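Local coordinates for protein cytosolic phospholipase A2 delta (Homo sapiens, PDB 5IZ5) that hydrolyses glycerophospholipids at the sn-2 position in a calcium-dependent manner, preferring linoleic acid there, and associates with membranes through an N-terminal C2 domain, at residues 250-262 with 267-279. The protein carries 3 engineered substitutions. Residues are numbered along the deposited sequence; the frame is centred on the assembly and turned at random.
Sequences PLTIGKEVTMDVP and PGVRLQLKAEGCP
A chi1 of -166° swings the R270 chain away from its own amide, and, extended as far as NE, it runs obliquely across the side chain of D260, its non-hydrogen-bonded partner, whose CG is turned back beside its own N (chi1 -61°). OD2 of D260 lies 3.0 Å from NH1 of R270 in a salt bridge, the carboxylate and guanidinium planes turned 45° apart. The methyl CG2 of T258 sits over one face of that guanidinium, 3.4 Å from NE of R270; a beta-branched threonine suits this place, pairing a methyl for the flat cation with a hydroxyl alongside Q272 on the polar face. Further along the same face, K274 bends at chi2 and lays its methylenes against the backbone, CG 3.2 Å from O of K255, while NZ makes a long salt bridge of 3.9 Å to OE1 of E256.

The opposite face is aliphatic and buried at V261, L271, L273 and A275, whereas M259 is exposed and K255 partly so. CG2 of V261 presses tightly on CD2 of L271 at 3.5 Å, and V257 packs against L273; small A275 lies beside the aliphatic stem of K255, whose NZ is hydrogen-bonded to P247 O. M259 and V261 reach L244 of strand 244-248, so this face looks across to a second sheet.

Between the faces runs an antiparallel hairpin, with paired backbone bonds at V257–L273, M259–L271 and V261–V269. The K255–A275 pair is slacker, its bond from A275 N to K255 O being weak. Strand 267-277 also bonds on its other edge to strand 160-172, and the disulfide from C278, just past strand 267-277, to C167 ties those two together. This two-faced pattern is that of a beta-sandwich edge, consistent with a second C2-type domain: backbone bonds fix the register, while the ion pairs, where solvent screens them, probably contribute little to stability.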
loop_
_atom_site.group_PDB
_atom_site.type_symbol
_atom_site.label_atom_id
_atom_site.label_comp_id
_atom_site.label_asym_id
_atom_site.label_seq_id
_atom_site.Cartn_x
_atom_site.Cartn_y
_atom_site.Cartn_z
ATOM N N PRO B 250 12.007 -7.817 32.047
ATOM C CA PRO B 250 12.546 -7.072 30.913
ATOM C C PRO B 250 14.015 -7.330 30.645
ATOM O O PRO B 250 14.806 -7.433 31.580
ATOM C CB PRO B 250 12.361 -5.611 31.323
ATOM C CG PRO B 250 11.255 -5.628 32.301
ATOM C CD PRO B 250 11.409 -6.918 33.046
ATOM N N LEU B 251 14.354 -7.443 29.366
ATOM C CA LEU B 251 15.741 -7.546 28.918
ATOM C C LEU B 251 16.545 -8.642 29.645
ATOM O O LEU B 251 17.739 -8.479 29.891
ATOM C CB LEU B 251 16.457 -6.195 29.088
ATOM C CG LEU B 251 16.066 -4.973 28.237
ATOM C CD1 LEU B 251 15.566 -5.346 26.847
ATOM C CD2 LEU B 251 15.070 -4.086 28.959
ATOM N N THR B 252 15.886 -9.739 30.011
ATOM C CA THR B 252 16.569 -10.877 30.632
ATOM C C THR B 252 17.376 -11.662 29.603
ATOM O O THR B 252 17.267 -11.456 28.384
ATOM C CB THR B 252 15.591 -11.831 31.345
ATOM O OG1 THR B 252 14.541 -12.220 30.451
ATOM C CG2 THR B 252 14.987 -11.159 32.572
ATOM N N ILE B 253 18.212 -12.548 30.122
ATOM C CA ILE B 253 18.940 -13.505 29.301
ATOM C C ILE B 253 18.052 -14.731 29.154
ATOM O O ILE B 253 17.135 -14.940 29.954
ATOM C CB ILE B 253 20.284 -13.922 29.958
ATOM C CG1 ILE B 253 21.110 -12.698 30.353
ATOM C CG2 ILE B 253 21.115 -14.814 29.039
ATOM C CD1 ILE B 253 22.090 -12.970 31.475
ATOM N N GLY B 254 18.322 -15.523 28.120
ATOM C CA GLY B 254 17.684 -16.813 27.933
ATOM C C GLY B 254 17.674 -17.691 29.175
ATOM O O GLY B 254 18.574 -17.611 30.015
ATOM N N LYS B 255 16.641 -18.522 29.285
ATOM C CA LYS B 255 16.476 -19.429 30.406
ATOM C C LYS B 255 15.655 -20.624 29.966
ATOM O O LYS B 255 15.058 -20.621 28.888
ATOM C CB LYS B 255 15.743 -18.721 31.530
ATOM C CG LYS B 255 14.310 -18.388 31.184
ATOM C CD LYS B 255 13.656 -17.667 32.324
ATOM C CE LYS B 255 12.185 -17.526 32.096
ATOM N NZ LYS B 255 11.588 -16.892 33.291
ATOM N N GLU B 256 15.596 -21.621 30.840
ATOM C CA GLU B 256 14.948 -22.884 30.532
ATOM C C GLU B 256 14.237 -23.405 31.768
ATOM O O GLU B 256 14.870 -23.632 32.796
ATOM C CB GLU B 256 16.012 -23.879 30.063
ATOM C CG GLU B 256 15.475 -25.105 29.323
ATOM C CD GLU B 256 16.335 -25.513 28.127
ATOM O OE1 GLU B 256 17.504 -25.080 28.033
ATOM O OE2 GLU B 256 15.840 -26.270 27.262
ATOM N N VAL B 257 12.924 -23.585 31.662
ATOM C CA VAL B 257 12.119 -24.046 32.788
ATOM C C VAL B 257 11.337 -25.286 32.388
ATOM O O VAL B 257 10.941 -25.436 31.229
ATOM C CB VAL B 257 11.157 -22.942 33.276
ATOM C CG1 VAL B 257 10.134 -23.488 34.263
ATOM C CG2 VAL B 257 11.946 -21.814 33.915
ATOM N N THR B 258 11.155 -26.177 33.362
ATOM C CA THR B 258 10.265 -27.316 33.241
ATOM C C THR B 258 9.236 -27.175 34.335
ATOM O O THR B 258 9.578 -26.937 35.495
ATOM C CB THR B 258 10.979 -28.658 33.457
ATOM O OG1 THR B 258 12.160 -28.704 32.659
ATOM C CG2 THR B 258 10.059 -29.828 33.088
ATOM N N MET B 259 7.972 -27.317 33.979
ATOM C CA MET B 259 6.946 -27.417 35.001
ATOM C C MET B 259 5.819 -28.330 34.579
ATOM O O MET B 259 5.577 -28.570 33.388
ATOM C CB MET B 259 6.409 -26.046 35.405
ATOM C CG MET B 259 7.057 -25.480 36.662
ATOM S SD MET B 259 6.290 -23.958 37.264
ATOM C CE MET B 259 7.505 -23.392 38.451
ATOM N N ASP B 260 5.141 -28.837 35.596
ATOM C CA ASP B 260 4.065 -29.774 35.408
ATOM C C ASP B 260 2.747 -29.033 35.598
ATOM O O ASP B 260 2.456 -28.545 36.685
ATOM C CB ASP B 260 4.217 -30.929 36.397
ATOM C CG ASP B 260 5.520 -31.697 36.204
ATOM O OD1 ASP B 260 6.135 -32.085 37.216
ATOM O OD2 ASP B 260 5.942 -31.904 35.047
ATOM N N VAL B 261 1.967 -28.937 34.523
ATOM C CA VAL B 261 0.688 -28.238 34.548
ATOM C C VAL B 261 -0.325 -29.233 35.085
ATOM O O VAL B 261 -0.497 -30.296 34.498
ATOM C CB VAL B 261 0.254 -27.769 33.139
ATOM C CG1 VAL B 261 -1.045 -26.974 33.199
ATOM C CG2 VAL B 261 1.338 -26.925 32.503
ATOM N N PRO B 262 -1.002 -28.897 36.191
ATOM C CA PRO B 262 -1.955 -29.847 36.743
ATOM C C PRO B 262 -3.178 -30.011 35.852
ATOM O O PRO B 262 -3.634 -29.038 35.244
ATOM C CB PRO B 262 -2.353 -29.206 38.069
ATOM C CG PRO B 262 -2.209 -27.751 37.830
ATOM C CD PRO B 262 -1.025 -27.615 36.918
ATOM N N PRO B 267 -3.036 -36.629 36.395
ATOM C CA PRO B 267 -1.780 -36.090 36.906
ATOM C C PRO B 267 -1.199 -35.004 36.004
ATOM O O PRO B 267 -1.658 -34.815 34.876
ATOM C CB PRO B 267 -0.874 -37.321 36.959
ATOM C CG PRO B 267 -1.408 -38.242 35.903
ATOM C CD PRO B 267 -2.799 -37.791 35.520
ATOM N N GLY B 268 -0.192 -34.301 36.516
ATOM C CA GLY B 268 0.411 -33.160 35.821
ATOM C C GLY B 268 0.942 -33.497 34.438
ATOM O O GLY B 268 1.312 -34.641 34.168
ATOM N N VAL B 269 0.976 -32.485 33.573
ATOM C CA VAL B 269 1.486 -32.618 32.208
ATOM C C VAL B 269 2.746 -31.777 32.127
ATOM O O VAL B 269 2.736 -30.607 32.509
ATOM C CB VAL B 269 0.471 -32.135 31.159
ATOM C CG1 VAL B 269 1.093 -32.137 29.768
ATOM C CG2 VAL B 269 -0.771 -33.012 31.180
ATOM N N ARG B 270 3.825 -32.372 31.629
ATOM C CA ARG B 270 5.143 -31.754 31.687
ATOM C C ARG B 270 5.393 -30.882 30.463
ATOM O O ARG B 270 5.386 -31.380 29.338
ATOM C CB ARG B 270 6.217 -32.841 31.778
ATOM C CG ARG B 270 7.598 -32.348 32.189
ATOM C CD ARG B 270 8.562 -33.519 32.342
ATOM N NE ARG B 270 9.685 -33.218 33.229
ATOM C CZ ARG B 270 9.632 -33.228 34.562
ATOM N NH1 ARG B 270 8.501 -33.517 35.203
ATOM N NH2 ARG B 270 10.723 -32.936 35.265
ATOM N N LEU B 271 5.607 -29.583 30.682
ATOM C CA LEU B 271 5.991 -28.674 29.608
ATOM C C LEU B 271 7.384 -28.138 29.846
ATOM O O LEU B 271 7.786 -27.900 30.983
ATOM C CB LEU B 271 5.018 -27.495 29.497
ATOM C CG LEU B 271 3.770 -27.656 28.642
ATOM C CD1 LEU B 271 3.360 -29.092 28.405
ATOM C CD2 LEU B 271 2.620 -26.917 29.278
ATOM N N GLN B 272 8.102 -27.932 28.750
ATOM C CA GLN B 272 9.436 -27.362 28.791
ATOM C C GLN B 272 9.457 -26.069 27.997
ATOM O O GLN B 272 9.099 -26.030 26.819
ATOM C CB GLN B 272 10.459 -28.362 28.260
ATOM C CG GLN B 272 10.624 -29.553 29.189
ATOM C CD GLN B 272 11.577 -30.607 28.660
ATOM O OE1 GLN B 272 11.207 -31.772 28.477
ATOM N NE2 GLN B 272 12.810 -30.205 28.409
ATOM N N LEU B 273 9.864 -24.984 28.635
ATOM C CA LEU B 273 9.970 -23.764 27.854
ATOM C C LEU B 273 11.306 -23.057 27.995
ATOM O O LEU B 273 11.936 -23.072 29.058
ATOM C CB LEU B 273 8.766 -22.820 28.020
ATOM C CG LEU B 273 8.336 -22.062 29.260
ATOM C CD1 LEU B 273 8.014 -22.987 30.417
ATOM C CD2 LEU B 273 9.359 -21.017 29.656
ATOM N N LYS B 274 11.740 -22.477 26.875
ATOM C CA LYS B 274 12.947 -21.679 26.839
ATOM C C LYS B 274 12.711 -20.362 26.118
ATOM O O LYS B 274 12.304 -20.337 24.955
ATOM C CB LYS B 274 14.093 -22.437 26.161
ATOM C CG LYS B 274 15.306 -21.553 25.865
ATOM C CD LYS B 274 16.628 -22.138 26.351
ATOM C CE LYS B 274 17.719 -21.074 26.384
ATOM N NZ LYS B 274 18.986 -21.582 26.979
ATOM N N ALA B 275 12.999 -19.278 26.831
ATOM C CA ALA B 275 12.962 -17.941 26.277
ATOM C C ALA B 275 14.347 -17.613 25.738
ATOM O O ALA B 275 15.355 -17.873 26.398
ATOM C CB ALA B 275 12.559 -16.943 27.345
ATOM N N GLU B 276 14.385 -17.042 24.541
ATOM C CA GLU B 276 15.632 -16.736 23.858
ATOM C C GLU B 276 15.486 -15.409 23.120
ATOM O O GLU B 276 14.378 -15.008 22.762
ATOM C CB GLU B 276 15.981 -17.864 22.875
ATOM C CG GLU B 276 17.403 -18.390 23.000
ATOM C CD GLU B 276 17.706 -19.495 22.001
ATOM O OE1 GLU B 276 17.115 -19.496 20.896
ATOM O OE2 GLU B 276 18.542 -20.367 22.324
ATOM N N GLY B 277 16.602 -14.722 22.897
ATOM C CA GLY B 277 16.603 -13.558 22.019
ATOM C C GLY B 277 16.185 -14.005 20.628
ATOM O O GLY B 277 16.641 -15.036 20.145
ATOM N N CYS B 278 15.271 -13.275 20.004
ATOM C CA CYS B 278 14.973 -13.498 18.596
ATOM C C CYS B 278 16.186 -12.994 17.814
ATOM O O CYS B 278 16.780 -11.982 18.185
ATOM C CB CYS B 278 13.739 -12.724 18.167
ATOM S SG CYS B 278 12.169 -13.234 18.934
ATOM N N PRO B 279 16.576 -13.692 16.742
ATOM C CA PRO B 279 17.668 -13.155 15.913
ATOM C C PRO B 279 17.356 -11.733 15.435
ATOM O O PRO B 279 16.200 -11.448 15.105
ATOM C CB PRO B 279 17.728 -14.113 14.727
ATOM C CG PRO B 279 17.002 -15.347 15.155
ATOM C CD PRO B 279 16.056 -14.979 16.254
#